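Local coordinates for ribulose bisphosphate carboxylase (Pyrococcus horikoshii, PDB 2D69), which probably catalyses the magnesium-dependent addition of carbon dioxide and water to ribulose 1,5-bisphosphate, giving two molecules of 3-phosphoglycerate in archaeal AMP breakdown, at residues 11-16 / 67-72; 132-137 / 264-269; 247-252 / 271-276. All blocks are in the same frame, centred on the assembly; numbering follows the deposited sequence.

Contact 1: residues 11-16 / 67-72; sequences YLDFVD and RSMAKV
Met69 lays its methyl end over the Phe14 ring. From CB, which points toward residues 11-16, the chain runs to CG, 4.2 Å from Phe14 CE1 at the rim of the ring. SD then passes above the face at some distance, and CE settles over the middle of the ring, 3.7 Å from its centroid and 11° off the ring normal. A bend at the last torsion (chi3 86°) turns CE down onto the face, making this a CH-pi contact within a Met-aromatic pair. The methyl also has Asp13 OD1 beside it, 3.6 Å from CE. At the edge of the same ring, near its plane, Ala70 O lies 3.3 Å from Phe14 CD1; this carbonyl is buried with no hydrogen-bond partner in the model.

Two backbone hydrogen bonds fasten the chains beside the ring: Val72 N to Phe14 O (2.7 Å) and Asp16 N to Val72 O (2.9 Å). Alongside them Val15 and Val72 point the same way and touch through their CG2 methyls, while Lys71 folds across the turn to bring CE 3.5 Å from Asp13 O. Phe14 also packs on helix 39-49. A single beta bridge, Val15 with Val72, joins the residue just after the 3-10 turn 11-14 to the start of strand 71-78, within the chain an outermost strand of the N-terminal domain's mixed sheet.

Contact 2: residues 132-137 / 264-269; sequences HFKGPQ and MREVTE
Arg265 and Gly135 make the central polar grip. The guanidinium meets the carbonyl side-on with two nitrogens, NH2 at 2.8 Å and NE at 3.0 Å from Gly135 O, and the oxygen lies close to the guanidinium plane. CG leaves anti to the backbone N and a bend at chi2 (68°) then swings the flat group round to this oxygen. NE has a further, weak bond to Ile305 O.

Charge pairing comes next. Along the helix, Arg265 NH1 reaches Glu269 OE1 at 2.9 Å in a nearly straight bond (169°), approaching the anti side of the carboxylate. Across the contact, Lys134 NZ makes a salt bridge with Glu266 OE1 at 2.9 Å, and the oxygen receives it on its syn lone pair. The other oxygen of Glu269, OE2, is bridged to Arg198 and Arg204 of a neighbouring subunit, so this carboxylate links the intrachain pairing to a subunit interface.

Packing flanks the arginine: the outer methylenes of Lys134, CD and CE, lie over one face of the guanidinium, offset toward its rim, while its CB touches Arg265 NH2 at 3.6 Å, and the backbone N of Gln137 lies over the opposite face. With an alanine at this position, Gly135 O is likely to lose both donors and Glu269 OE1 its partner within the helix.

Amide bonding completes the set. The extended Gln137 side chain sends NE2 to Thr268 O at 3.0 Å, from 52° above the carbonyl plane, and a water joins Gln137 NE2 (2.8 Å) to Thr268 OG1 (2.7 Å). Together these bonds pin the connection between helices 127-130 and 139-147 to helix 258-271, one of the outer helices of the alpha/beta barrel typical of Rubisco large chains.

Contact 3: residues 247-252 / 271-276; sequences QYVMID and LGLAIH
Ala274 N gives the shortest backbone bond of this pair, reaching Gln247 O at 2.8 Å from a position tilted 33° from the carbonyl plane. The ladder then continues in parallel fashion: Val249 N to Ala274 O, His276 N to Val249 O (175° at the hydrogen) and Ile251 N to His276 O, each 2.9 Å. CA-H groups support the same carbonyls, as where Met250 CA lies 3.2 Å from His276 O. Where the strand begins, a water bridges Gln247 NE2 and Gly272 O.

On the face carrying Tyr248, Met250, Ala274 and His276, Ala274 CB touches Tyr248 CD2 at 3.7 Å. Met250 and His276 run side by side: with CG anti to the backbone N (chi1 158°), Met250 sets CG 4.2 Å from His276 CD2. The polar ends of this face converge on one side chain, Gln309, which bonds both Tyr248 OH and His276 ND1. On the side of Val249 and Ile275, the Val249 and Leu273 side chains cross at about a right angle, with CG1 of Val249 3.9 Å from CD1 of Leu273, and Ile251 CD1 rests near Ile275 CG2.

Strands 248-252 and 274-278 are neighbours in the parallel barrel sheet, joined in a beta-alpha-beta crossover that includes helix 258-271. Thr268 of that helix packs on Val249, Leu273 and Ile275; helix 231-244 covers Ile251 and Leu273, and strand 222-224 meets Tyr248 and His276.

Overall arrangement
Contacts 2 and 3 adjoin, their centres 11 Å apart, because helix 258-271 serves both: Arg265, Glu266, Thr268 and Glu269 meet residues 132-137, while Thr268 and Met264 also pack on the strands of contact 3. They touch directly where Thr268 O lies 3.3 Å from Leu273 N, a probable hydrogen bond. Contact 1 belongs to the N-terminal domain, its centre 34 Å from that of contact 2 and 41 Å from that of contact 3. Contact 3 comes nearest to catalysis: the His276 side chain is about 3 Å from that of His311, a predicted substrate-binding residue, and about 4 Å from that of Lys186, predicted to bind magnesium through a carbamate not present in this structure. Contacts 1 and 2 lie away from these sites.

Contact 1: residues 11-16 / 67-72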
loop_
_atom_site.group_PDB
_atom_site.type_symbol
_atom_site.label_atom_id
_atom_site.label_comp_id
_atom_site.label_asym_id
_atom_site.label_seq_id
_atom_site.Cartn_x
_atom_site.Cartn_y
_atom_site.Cartn_z
ATOM N N TYR A 11 -48.977 -24.690 -1.122
ATOM C CA TYR A 11 -48.233 -25.146 -2.311
ATOM C C TYR A 11 -48.999 -24.926 -3.630
ATOM O O TYR A 11 -48.438 -24.464 -4.602
ATOM C CB TYR A 11 -47.795 -26.617 -2.154
ATOM C CG TYR A 11 -46.944 -26.865 -0.925
ATOM C CD1 TYR A 11 -47.346 -27.782 0.041
ATOM C CD2 TYR A 11 -45.763 -26.156 -0.708
ATOM C CE1 TYR A 11 -46.567 -28.019 1.196
ATOM C CE2 TYR A 11 -44.977 -26.378 0.448
ATOM C CZ TYR A 11 -45.399 -27.307 1.396
ATOM O OH TYR A 11 -44.669 -27.555 2.546
ATOM N N LEU A 12 -50.293 -25.177 -3.636
ATOM C CA LEU A 12 -51.065 -25.117 -4.872
ATOM C C LEU A 12 -51.248 -23.663 -5.331
ATOM O O LEU A 12 -51.568 -23.400 -6.508
ATOM C CB LEU A 12 -52.425 -25.801 -4.684
ATOM C CG LEU A 12 -52.522 -27.313 -4.411
ATOM C CD1 LEU A 12 -53.974 -27.768 -4.191
ATOM C CD2 LEU A 12 -51.922 -28.103 -5.535
ATOM N N ASP A 13 -51.015 -22.706 -4.432
ATOM C CA ASP A 13 -51.120 -21.313 -4.818
ATOM C C ASP A 13 -49.994 -20.894 -5.760
ATOM O O ASP A 13 -50.093 -19.893 -6.466
ATOM C CB ASP A 13 -51.098 -20.411 -3.609
ATOM C CG ASP A 13 -51.612 -19.018 -3.934
ATOM O OD1 ASP A 13 -51.071 -18.050 -3.370
ATOM O OD2 ASP A 13 -52.550 -18.811 -4.753
ATOM N N PHE A 14 -48.940 -21.698 -5.763
ATOM C CA PHE A 14 -47.827 -21.512 -6.683
ATOM C C PHE A 14 -48.052 -22.127 -8.083
ATOM O O PHE A 14 -47.216 -21.971 -8.978
ATOM C CB PHE A 14 -46.578 -22.076 -6.037
ATOM C CG PHE A 14 -46.119 -21.299 -4.842
ATOM C CD1 PHE A 14 -45.118 -20.359 -4.956
ATOM C CD2 PHE A 14 -46.643 -21.536 -3.609
ATOM C CE1 PHE A 14 -44.670 -19.693 -3.854
ATOM C CE2 PHE A 14 -46.222 -20.839 -2.521
ATOM C CZ PHE A 14 -45.250 -19.909 -2.641
ATOM N N VAL A 15 -49.196 -22.779 -8.281
ATOM C CA VAL A 15 -49.536 -23.429 -9.550
ATOM C C VAL A 15 -50.641 -22.663 -10.261
ATOM O O VAL A 15 -51.726 -22.430 -9.720
ATOM C CB VAL A 15 -49.955 -24.888 -9.332
ATOM C CG1 VAL A 15 -50.356 -25.607 -10.666
ATOM C CG2 VAL A 15 -48.824 -25.630 -8.634
ATOM N N ASP A 16 -50.326 -22.238 -11.477
ATOM C CA ASP A 16 -51.299 -21.650 -12.365
ATOM C C ASP A 16 -50.934 -21.996 -13.797
ATOM O O ASP A 16 -50.105 -21.309 -14.416
ATOM C CB ASP A 16 -51.368 -20.136 -12.181
ATOM C CG ASP A 16 -52.369 -19.490 -13.121
ATOM O OD1 ASP A 16 -52.556 -18.262 -13.002
ATOM O OD2 ASP A 16 -52.969 -20.118 -14.037
ATOM N N ARG A 67 -44.679 -10.118 -4.839
ATOM C CA ARG A 67 -43.929 -9.987 -6.088
ATOM C C ARG A 67 -42.707 -10.888 -6.202
ATOM O O ARG A 67 -41.938 -10.730 -7.127
ATOM C CB ARG A 67 -43.468 -8.540 -6.319
ATOM C CG ARG A 67 -44.593 -7.553 -6.490
ATOM C CD ARG A 67 -44.153 -6.116 -6.268
ATOM N NE ARG A 67 -43.204 -5.718 -7.295
ATOM C CZ ARG A 67 -42.559 -4.547 -7.303
ATOM N NH1 ARG A 67 -42.748 -3.674 -6.341
ATOM N NH2 ARG A 67 -41.741 -4.247 -8.270
ATOM N N SER A 68 -42.480 -11.779 -5.243
ATOM C CA SER A 68 -41.335 -12.647 -5.323
ATOM C C SER A 68 -41.743 -14.127 -5.531
ATOM O O SER A 68 -40.898 -14.973 -5.461
ATOM C CB SER A 68 -40.449 -12.505 -4.075
ATOM O OG SER A 68 -40.007 -11.150 -3.827
ATOM N N MET A 69 -43.015 -14.422 -5.792
ATOM C CA MET A 69 -43.495 -15.811 -5.919
ATOM C C MET A 69 -43.172 -16.416 -7.245
ATOM O O MET A 69 -43.457 -15.804 -8.257
ATOM C CB MET A 69 -45.003 -15.858 -5.873
ATOM C CG MET A 69 -45.611 -15.678 -4.534
ATOM S SD MET A 69 -47.422 -15.843 -4.747
ATOM C CE MET A 69 -47.686 -17.611 -4.632
ATOM N N ALA A 70 -42.667 -17.649 -7.251
ATOM C CA ALA A 70 -42.470 -18.388 -8.485
ATOM C C ALA A 70 -43.826 -18.994 -8.866
ATOM O O ALA A 70 -44.714 -19.127 -8.022
ATOM C CB ALA A 70 -41.420 -19.450 -8.323
ATOM N N LYS A 71 -44.030 -19.260 -10.148
ATOM C CA LYS A 71 -45.304 -19.813 -10.616
ATOM C C LYS A 71 -45.087 -20.995 -11.542
ATOM O O LYS A 71 -44.365 -20.868 -12.534
ATOM C CB LYS A 71 -46.113 -18.737 -11.335
ATOM C CG LYS A 71 -46.920 -17.820 -10.392
ATOM C CD LYS A 71 -48.326 -18.364 -10.006
ATOM C CE LYS A 71 -48.966 -17.592 -8.803
ATOM N NZ LYS A 71 -47.914 -17.251 -7.723
ATOM N N VAL A 72 -45.727 -22.123 -11.248
ATOM C CA VAL A 72 -45.717 -23.272 -12.150
ATOM C C VAL A 72 -46.705 -22.984 -13.258
ATOM O O VAL A 72 -47.891 -22.854 -12.993
ATOM C CB VAL A 72 -46.146 -24.593 -11.461
ATOM C CG1 VAL A 72 -46.059 -25.753 -12.465
ATOM C CG2 VAL A 72 -45.306 -24.865 -10.217
#

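Contact 2: residues 132-137 / 264-269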
loop_
_atom_site.group_PDB
_atom_site.type_symbol
_atom_site.label_atom_id
_atom_site.label_comp_id
_atom_site.label_asym_id
_atom_site.label_seq_id
_atom_site.Cartn_x
_atom_site.Cartn_y
_atom_site.Cartn_z
ATOM N N HIS A 132 -25.775 -9.288 -16.840
ATOM C CA HIS A 132 -24.813 -9.148 -15.745
ATOM C C HIS A 132 -23.795 -10.299 -15.676
ATOM O O HIS A 132 -23.154 -10.487 -14.629
ATOM C CB HIS A 132 -25.582 -8.991 -14.428
ATOM C CG HIS A 132 -26.604 -7.901 -14.505
ATOM N ND1 HIS A 132 -26.285 -6.610 -14.888
ATOM C CD2 HIS A 132 -27.939 -7.913 -14.292
ATOM C CE1 HIS A 132 -27.381 -5.875 -14.885
ATOM N NE2 HIS A 132 -28.399 -6.639 -14.534
ATOM N N PHE A 133 -23.699 -11.068 -16.775
ATOM C CA PHE A 133 -22.659 -12.052 -16.990
ATOM C C PHE A 133 -21.906 -11.684 -18.279
ATOM O O PHE A 133 -22.498 -11.235 -19.254
ATOM C CB PHE A 133 -23.209 -13.422 -17.067
ATOM C CG PHE A 133 -23.813 -13.884 -15.744
ATOM C CD1 PHE A 133 -25.061 -13.516 -15.405
ATOM C CD2 PHE A 133 -23.043 -14.531 -14.818
ATOM C CE1 PHE A 133 -25.589 -13.872 -14.169
ATOM C CE2 PHE A 133 -23.568 -14.908 -13.584
ATOM C CZ PHE A 133 -24.831 -14.571 -13.280
ATOM N N LYS A 134 -20.609 -11.887 -18.232
ATOM C CA LYS A 134 -19.703 -11.580 -19.356
ATOM C C LYS A 134 -19.589 -12.713 -20.341
ATOM O O LYS A 134 -19.281 -12.489 -21.516
ATOM C CB LYS A 134 -18.298 -11.258 -18.854
ATOM C CG LYS A 134 -18.215 -9.888 -18.179
ATOM C CD LYS A 134 -16.773 -9.601 -17.686
ATOM C CE LYS A 134 -16.489 -10.239 -16.344
ATOM N NZ LYS A 134 -17.270 -9.502 -15.302
ATOM N N GLY A 135 -19.803 -13.926 -19.867
ATOM C CA GLY A 135 -19.536 -15.099 -20.665
ATOM C C GLY A 135 -18.021 -15.234 -20.873
ATOM O O GLY A 135 -17.268 -14.612 -20.177
ATOM N N PRO A 136 -17.597 -16.089 -21.773
ATOM C CA PRO A 136 -16.176 -16.349 -22.012
ATOM C C PRO A 136 -15.407 -15.154 -22.529
ATOM O O PRO A 136 -15.942 -14.427 -23.346
ATOM C CB PRO A 136 -16.197 -17.397 -23.105
ATOM C CG PRO A 136 -17.531 -18.006 -23.014
ATOM C CD PRO A 136 -18.463 -16.890 -22.636
ATOM N N GLN A 137 -14.152 -15.008 -22.098
ATOM C CA GLN A 137 -13.373 -13.886 -22.465
ATOM C C GLN A 137 -12.903 -14.150 -23.900
ATOM O O GLN A 137 -12.869 -13.249 -24.732
ATOM C CB GLN A 137 -12.174 -13.684 -21.517
ATOM C CG GLN A 137 -11.175 -12.667 -22.053
ATOM C CD GLN A 137 -9.957 -12.405 -21.161
ATOM O OE1 GLN A 137 -9.092 -11.606 -21.542
ATOM N NE2 GLN A 137 -9.881 -13.054 -19.994
ATOM N N MET A 264 -12.753 -16.392 -9.970
ATOM C CA MET A 264 -11.631 -16.683 -10.882
ATOM C C MET A 264 -11.852 -16.116 -12.248
ATOM O O MET A 264 -10.915 -15.706 -12.883
ATOM C CB MET A 264 -11.311 -18.217 -10.935
ATOM C CG MET A 264 -10.620 -18.741 -9.661
ATOM S SD MET A 264 -9.070 -17.858 -9.333
ATOM C CE MET A 264 -8.122 -18.017 -10.836
ATOM N N ARG A 265 -13.107 -15.990 -12.656
ATOM C CA ARG A 265 -13.423 -15.348 -13.906
ATOM C C ARG A 265 -13.016 -13.861 -13.901
ATOM O O ARG A 265 -12.601 -13.362 -14.927
ATOM C CB ARG A 265 -14.930 -15.494 -14.218
ATOM C CG ARG A 265 -15.409 -14.749 -15.491
ATOM C CD ARG A 265 -14.865 -15.337 -16.782
ATOM N NE ARG A 265 -15.294 -14.567 -17.964
ATOM C CZ ARG A 265 -14.677 -13.485 -18.431
ATOM N NH1 ARG A 265 -13.549 -13.012 -17.872
ATOM N NH2 ARG A 265 -15.156 -12.855 -19.500
ATOM N N GLU A 266 -13.119 -13.168 -12.756
ATOM C CA GLU A 266 -12.593 -11.792 -12.628
ATOM C C GLU A 266 -11.109 -11.774 -12.641
ATOM O O GLU A 266 -10.487 -10.925 -13.301
ATOM C CB GLU A 266 -13.109 -11.055 -11.362
ATOM C CG GLU A 266 -14.607 -11.008 -11.261
ATOM C CD GLU A 266 -15.187 -10.409 -12.522
ATOM O OE1 GLU A 266 -16.079 -11.042 -13.110
ATOM O OE2 GLU A 266 -14.694 -9.337 -12.976
ATOM N N VAL A 267 -10.501 -12.718 -11.947
ATOM C CA VAL A 267 -9.015 -12.846 -12.014
ATOM C C VAL A 267 -8.479 -13.017 -13.429
ATOM O O VAL A 267 -7.547 -12.314 -13.850
ATOM C CB VAL A 267 -8.534 -14.012 -11.138
ATOM C CG1 VAL A 267 -7.047 -14.185 -11.262
ATOM C CG2 VAL A 267 -8.853 -13.725 -9.670
ATOM N N THR A 268 -9.058 -13.964 -14.156
ATOM C CA THR A 268 -8.629 -14.236 -15.514
ATOM C C THR A 268 -8.910 -13.121 -16.502
ATOM O O THR A 268 -8.167 -12.966 -17.497
ATOM C CB THR A 268 -9.162 -15.610 -16.055
ATOM O OG1 THR A 268 -10.610 -15.680 -16.082
ATOM C CG2 THR A 268 -8.684 -16.777 -15.192
ATOM N N GLU A 269 -9.956 -12.346 -16.253
ATOM C CA GLU A 269 -10.237 -11.119 -17.019
ATOM C C GLU A 269 -9.084 -10.166 -16.895
ATOM O O GLU A 269 -8.757 -9.453 -17.831
ATOM C CB GLU A 269 -11.529 -10.426 -16.500
ATOM C CG GLU A 269 -11.934 -9.149 -17.261
ATOM C CD GLU A 269 -12.344 -9.418 -18.707
ATOM O OE1 GLU A 269 -12.617 -10.579 -19.061
ATOM O OE2 GLU A 269 -12.388 -8.473 -19.503
HETATM O O HOH W 1 -10.917 -15.315 -18.737
HETATM O O HOH W 2 -7.573 -9.938 -19.903
#

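Contact 3: residues 247-252 / 271-276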
loop_
_atom_site.group_PDB
_atom_site.type_symbol
_atom_site.label_atom_id
_atom_site.label_comp_id
_atom_site.label_asym_id
_atom_site.label_seq_id
_atom_site.Cartn_x
_atom_site.Cartn_y
_atom_site.Cartn_z
ATOM N N GLN A 247 -1.437 -18.503 -21.568
ATOM C CA GLN A 247 -2.759 -17.965 -21.872
ATOM C C GLN A 247 -3.912 -18.842 -21.472
ATOM O O GLN A 247 -5.044 -18.528 -21.817
ATOM C CB GLN A 247 -2.891 -17.574 -23.357
ATOM C CG GLN A 247 -1.831 -16.566 -23.805
ATOM C CD GLN A 247 -1.942 -16.061 -25.277
ATOM O OE1 GLN A 247 -1.318 -16.640 -26.177
ATOM N NE2 GLN A 247 -2.656 -14.936 -25.493
ATOM N N TYR A 248 -3.649 -19.938 -20.759
ATOM C CA TYR A 248 -4.686 -20.858 -20.277
ATOM C C TYR A 248 -4.458 -21.325 -18.830
ATOM O O TYR A 248 -3.347 -21.546 -18.406
ATOM C CB TYR A 248 -4.630 -22.140 -21.117
ATOM C CG TYR A 248 -5.444 -22.349 -22.392
ATOM C CD1 TYR A 248 -4.796 -22.491 -23.655
ATOM C CD2 TYR A 248 -6.781 -22.571 -22.348
ATOM C CE1 TYR A 248 -5.510 -22.862 -24.785
ATOM C CE2 TYR A 248 -7.510 -22.889 -23.490
ATOM C CZ TYR A 248 -6.864 -23.045 -24.702
ATOM O OH TYR A 248 -7.595 -23.411 -25.788
ATOM N N VAL A 249 -5.537 -21.469 -18.076
ATOM C CA VAL A 249 -5.538 -22.247 -16.845
ATOM C C VAL A 249 -6.679 -23.227 -16.913
ATOM O O VAL A 249 -7.721 -22.957 -17.535
ATOM C CB VAL A 249 -5.646 -21.334 -15.590
ATOM C CG1 VAL A 249 -4.491 -20.398 -15.557
ATOM C CG2 VAL A 249 -6.929 -20.492 -15.589
ATOM N N MET A 250 -6.504 -24.347 -16.203
ATOM C CA MET A 250 -7.480 -25.373 -16.079
ATOM C C MET A 250 -7.999 -25.339 -14.643
ATOM O O MET A 250 -7.226 -25.211 -13.685
ATOM C CB MET A 250 -6.852 -26.736 -16.358
ATOM C CG MET A 250 -7.648 -27.941 -15.734
ATOM S SD MET A 250 -6.898 -29.489 -16.317
ATOM C CE MET A 250 -7.308 -30.467 -14.992
ATOM N N ILE A 251 -9.297 -25.417 -14.507
ATOM C CA ILE A 251 -9.917 -25.450 -13.197
ATOM C C ILE A 251 -10.876 -26.636 -13.177
ATOM O O ILE A 251 -11.655 -26.799 -14.096
ATOM C CB ILE A 251 -10.665 -24.140 -12.915
ATOM C CG1 ILE A 251 -9.720 -22.920 -12.961
ATOM C CG2 ILE A 251 -11.320 -24.174 -11.550
ATOM C CD1 ILE A 251 -10.423 -21.572 -12.794
ATOM N N ASP A 252 -10.805 -27.438 -12.131
ATOM C CA ASP A 252 -11.764 -28.465 -11.810
ATOM C C ASP A 252 -13.002 -27.746 -11.207
ATOM O O ASP A 252 -13.053 -27.498 -10.011
ATOM C CB ASP A 252 -11.249 -29.496 -10.764
ATOM C CG ASP A 252 -10.002 -30.295 -11.195
ATOM O OD1 ASP A 252 -9.645 -30.295 -12.414
ATOM O OD2 ASP A 252 -9.307 -30.977 -10.348
ATOM N N LEU A 271 -5.888 -10.996 -16.260
ATOM C CA LEU A 271 -4.606 -11.571 -16.650
ATOM C C LEU A 271 -4.550 -12.092 -18.087
ATOM O O LEU A 271 -3.535 -12.592 -18.503
ATOM C CB LEU A 271 -4.253 -12.701 -15.693
ATOM C CG LEU A 271 -4.117 -12.375 -14.205
ATOM C CD1 LEU A 271 -3.932 -13.611 -13.431
ATOM C CD2 LEU A 271 -2.919 -11.450 -13.967
ATOM N N GLY A 272 -5.633 -11.985 -18.844
ATOM C CA GLY A 272 -5.672 -12.542 -20.194
ATOM C C GLY A 272 -5.616 -14.064 -20.340
ATOM O O GLY A 272 -4.983 -14.588 -21.247
ATOM N N LEU A 273 -6.258 -14.779 -19.416
ATOM C CA LEU A 273 -6.215 -16.219 -19.399
ATOM C C LEU A 273 -7.561 -16.828 -19.846
ATOM O O LEU A 273 -8.609 -16.445 -19.303
ATOM C CB LEU A 273 -5.925 -16.655 -17.950
ATOM C CG LEU A 273 -4.571 -16.238 -17.360
ATOM C CD1 LEU A 273 -4.519 -16.550 -15.879
ATOM C CD2 LEU A 273 -3.432 -16.971 -18.078
ATOM N N ALA A 274 -7.517 -17.782 -20.791
ATOM C CA ALA A 274 -8.675 -18.648 -21.091
ATOM C C ALA A 274 -8.797 -19.713 -20.002
ATOM O O ALA A 274 -7.785 -20.143 -19.450
ATOM C CB ALA A 274 -8.516 -19.278 -22.390
ATOM N N ILE A 275 -10.023 -20.113 -19.706
ATOM C CA ILE A 275 -10.336 -21.120 -18.701
ATOM C C ILE A 275 -10.784 -22.419 -19.386
ATOM O O ILE A 275 -11.677 -22.437 -20.228
ATOM C CB ILE A 275 -11.427 -20.659 -17.743
ATOM C CG1 ILE A 275 -10.999 -19.423 -16.939
ATOM C CG2 ILE A 275 -11.777 -21.742 -16.747
ATOM C CD1 ILE A 275 -12.105 -18.769 -16.157
ATOM N N HIS A 276 -10.094 -23.488 -19.042
ATOM C CA HIS A 276 -10.459 -24.826 -19.409
ATOM C C HIS A 276 -11.115 -25.440 -18.178
ATOM O O HIS A 276 -10.500 -25.561 -17.133
ATOM C CB HIS A 276 -9.239 -25.642 -19.817
ATOM C CG HIS A 276 -9.577 -27.068 -20.118
ATOM N ND1 HIS A 276 -9.755 -27.532 -21.401
ATOM C CD2 HIS A 276 -9.826 -28.114 -19.295
ATOM C CE1 HIS A 276 -10.077 -28.817 -21.350
ATOM N NE2 HIS A 276 -10.157 -29.187 -20.082
HETATM O O HOH W 3 -3.749 -13.363 -23.388
#